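Glucosamine kinase (Streptacidiphilus jiangxiensis, PDB 6HWJ) catalyses the magnesium- and ATP-dependent phosphorylation of D-glucosamine to D-glucosamine 6-phosphate, and acts less well on glucose. Local coordinates at residues T224-M229 / D378-T383. Sequence-based numbering, arbitrary orientation.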
loop_
_atom_site.group_PDB
_atom_site.type_symbol
_atom_site.label_atom_id
_atom_site.label_comp_id
_atom_site.label_asym_id
_atom_site.label_seq_id
_atom_site.Cartn_x
_atom_site.Cartn_y
_atom_site.Cartn_z
ATOM N N THR A 224 17.065 6.467 -0.372
ATOM C CA THR A 224 17.567 5.792 -1.561
ATOM C C THR A 224 16.541 4.802 -2.110
ATOM O O THR A 224 16.338 4.715 -3.334
ATOM C CB THR A 224 18.908 5.104 -1.225
ATOM O OG1 THR A 224 19.916 6.105 -1.039
ATOM C CG2 THR A 224 19.329 4.156 -2.320
ATOM N N LEU A 225 15.874 4.061 -1.229
ATOM C CA LEU A 225 14.873 3.089 -1.668
ATOM C C LEU A 225 13.721 3.776 -2.394
ATOM O O LEU A 225 13.300 3.332 -3.472
ATOM C CB LEU A 225 14.350 2.289 -0.456
ATOM C CG LEU A 225 13.246 1.252 -0.690
ATOM C CD1 LEU A 225 13.224 0.230 0.444
ATOM C CD2 LEU A 225 11.848 1.909 -0.775
ATOM N N THR A 226 13.209 4.862 -1.820
ATOM C CA THR A 226 12.113 5.612 -2.414
ATOM C C THR A 226 12.489 6.152 -3.791
ATOM O O THR A 226 11.663 6.135 -4.711
ATOM C CB THR A 226 11.715 6.768 -1.491
ATOM O OG1 THR A 226 11.490 6.276 -0.160
ATOM C CG2 THR A 226 10.450 7.462 -2.007
ATOM N N ALA A 227 13.734 6.613 -3.952
ATOM C CA ALA A 227 14.185 7.128 -5.243
ATOM C C ALA A 227 14.318 6.018 -6.278
ATOM O O ALA A 227 13.923 6.191 -7.445
ATOM C CB ALA A 227 15.517 7.871 -5.089
ATOM N N ARG A 228 14.864 4.869 -5.877
ATOM C CA ARG A 228 14.927 3.720 -6.774
ATOM C C ARG A 228 13.522 3.269 -7.170
ATOM O O ARG A 228 13.275 2.909 -8.332
ATOM C CB ARG A 228 15.684 2.571 -6.106
ATOM C CG ARG A 228 17.171 2.840 -5.876
ATOM C CD ARG A 228 17.790 1.748 -4.995
ATOM N NE ARG A 228 19.245 1.917 -4.905
ATOM C CZ ARG A 228 20.031 1.219 -4.088
ATOM N NH1 ARG A 228 19.513 0.314 -3.260
ATOM N NH2 ARG A 228 21.337 1.435 -4.087
ATOM N N MET A 229 12.612 3.231 -6.201
ATOM C CA MET A 229 11.219 2.870 -6.463
ATOM C C MET A 229 10.593 3.830 -7.475
ATOM O O MET A 229 10.030 3.395 -8.493
ATOM C CB MET A 229 10.443 2.873 -5.140
ATOM C CG MET A 229 8.988 2.435 -5.244
ATOM S SD MET A 229 8.151 2.537 -3.627
ATOM C CE MET A 229 7.883 4.302 -3.501
ATOM N N ASP A 378 18.173 14.176 1.278
ATOM C CA ASP A 378 19.471 14.213 0.606
ATOM C C ASP A 378 19.742 12.912 -0.142
ATOM O O ASP A 378 20.143 12.922 -1.315
ATOM C CB ASP A 378 20.579 14.496 1.621
ATOM C CG ASP A 378 20.540 15.919 2.141
ATOM O OD1 ASP A 378 19.714 16.723 1.649
ATOM O OD2 ASP A 378 21.334 16.239 3.048
ATOM N N ALA A 379 19.517 11.772 0.520
ATOM C CA ALA A 379 19.699 10.485 -0.142
ATOM C C ALA A 379 18.740 10.330 -1.311
ATOM O O ALA A 379 19.125 9.855 -2.386
ATOM C CB ALA A 379 19.510 9.357 0.873
ATOM N N TYR A 380 17.480 10.731 -1.123
ATOM C CA TYR A 380 16.496 10.642 -2.196
ATOM C C TYR A 380 16.916 11.472 -3.404
ATOM O O TYR A 380 16.906 10.979 -4.541
ATOM C CB TYR A 380 15.130 11.073 -1.659
ATOM C CG TYR A 380 14.002 11.052 -2.678
ATOM C CD1 TYR A 380 13.390 9.862 -3.047
ATOM C CD2 TYR A 380 13.540 12.243 -3.244
ATOM C CE1 TYR A 380 12.343 9.850 -3.980
ATOM C CE2 TYR A 380 12.507 12.252 -4.170
ATOM C CZ TYR A 380 11.906 11.064 -4.536
ATOM O OH TYR A 380 10.900 11.091 -5.455
ATOM N N ARG A 381 17.291 12.729 -3.180
ATOM C CA ARG A 381 17.729 13.595 -4.279
ATOM C C ARG A 381 18.995 13.068 -4.937
ATOM O O ARG A 381 19.097 13.028 -6.171
ATOM C CB ARG A 381 17.973 15.023 -3.779
ATOM C CG ARG A 381 16.709 15.844 -3.532
ATOM C CD ARG A 381 17.042 17.328 -3.426
ATOM N NE ARG A 381 15.857 18.161 -3.269
ATOM C CZ ARG A 381 15.408 18.615 -2.101
ATOM N NH1 ARG A 381 16.041 18.317 -0.971
ATOM N NH2 ARG A 381 14.323 19.368 -2.062
ATOM N N THR A 382 19.985 12.662 -4.127
ATOM C CA THR A 382 21.228 12.133 -4.690
ATOM C C THR A 382 20.963 10.892 -5.536
ATOM O O THR A 382 21.535 10.735 -6.619
ATOM C CB THR A 382 22.221 11.814 -3.573
ATOM O OG1 THR A 382 22.447 12.981 -2.787
ATOM C CG2 THR A 382 23.562 11.353 -4.146
ATOM N N THR A 383 20.102 9.996 -5.056
ATOM C CA THR A 383 19.807 8.779 -5.813
ATOM C C THR A 383 19.025 9.087 -7.086
ATOM O O THR A 383 19.362 8.573 -8.170
ATOM C CB THR A 383 19.067 7.785 -4.929
ATOM O OG1 THR A 383 19.889 7.442 -3.807
ATOM C CG2 THR A 383 18.729 6.502 -5.704
#
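Around Thr224, Ala227, Tyr380 and Thr383 the helical segments 224-229 and 378-383 run roughly parallel, crossing at -35° with their axes 7.7 Å apart at closest approach. That spacing fits the small side chains between them: Ala227 CB sits 3.5 Å from Thr383 CG2 and also packs on Tyr380 CD1. With CG anti to the backbone N (chi1 179°), the Tyr380 ring extends along segment 224-229 and turns its edge to the backbone, Ala227 N lying near the ring plane 3.4 Å from Tyr380 CD1. Thr226 CG2 meets the same ring obliquely, 3.6 Å from Tyr380 CE1, while Tyr380 OH is hydrogen-bonded to His230 ND1. The contact joins helices 212-234 and 362-386 in the helical C-terminal part of the chain, consistent with the helical lobe of an aminoglycoside-phosphotransferase-like kinase; the Thr226 side chain is about 10 Å from that of Gln305, a magnesium ligand. Thr224 OG1 and Thr383 OG1 approach to 3.1 Å, the two side chains crossing at about a right angle. Thr383 OG1 also donates to Ala379 O at 2.9 Å, from the carbonyl face opposite to that used by Thr383 N. Thr224 CG2 lies 3.4 Å above the guanidinium plane of Arg228, whose NH1 forms a salt bridge with Glu162.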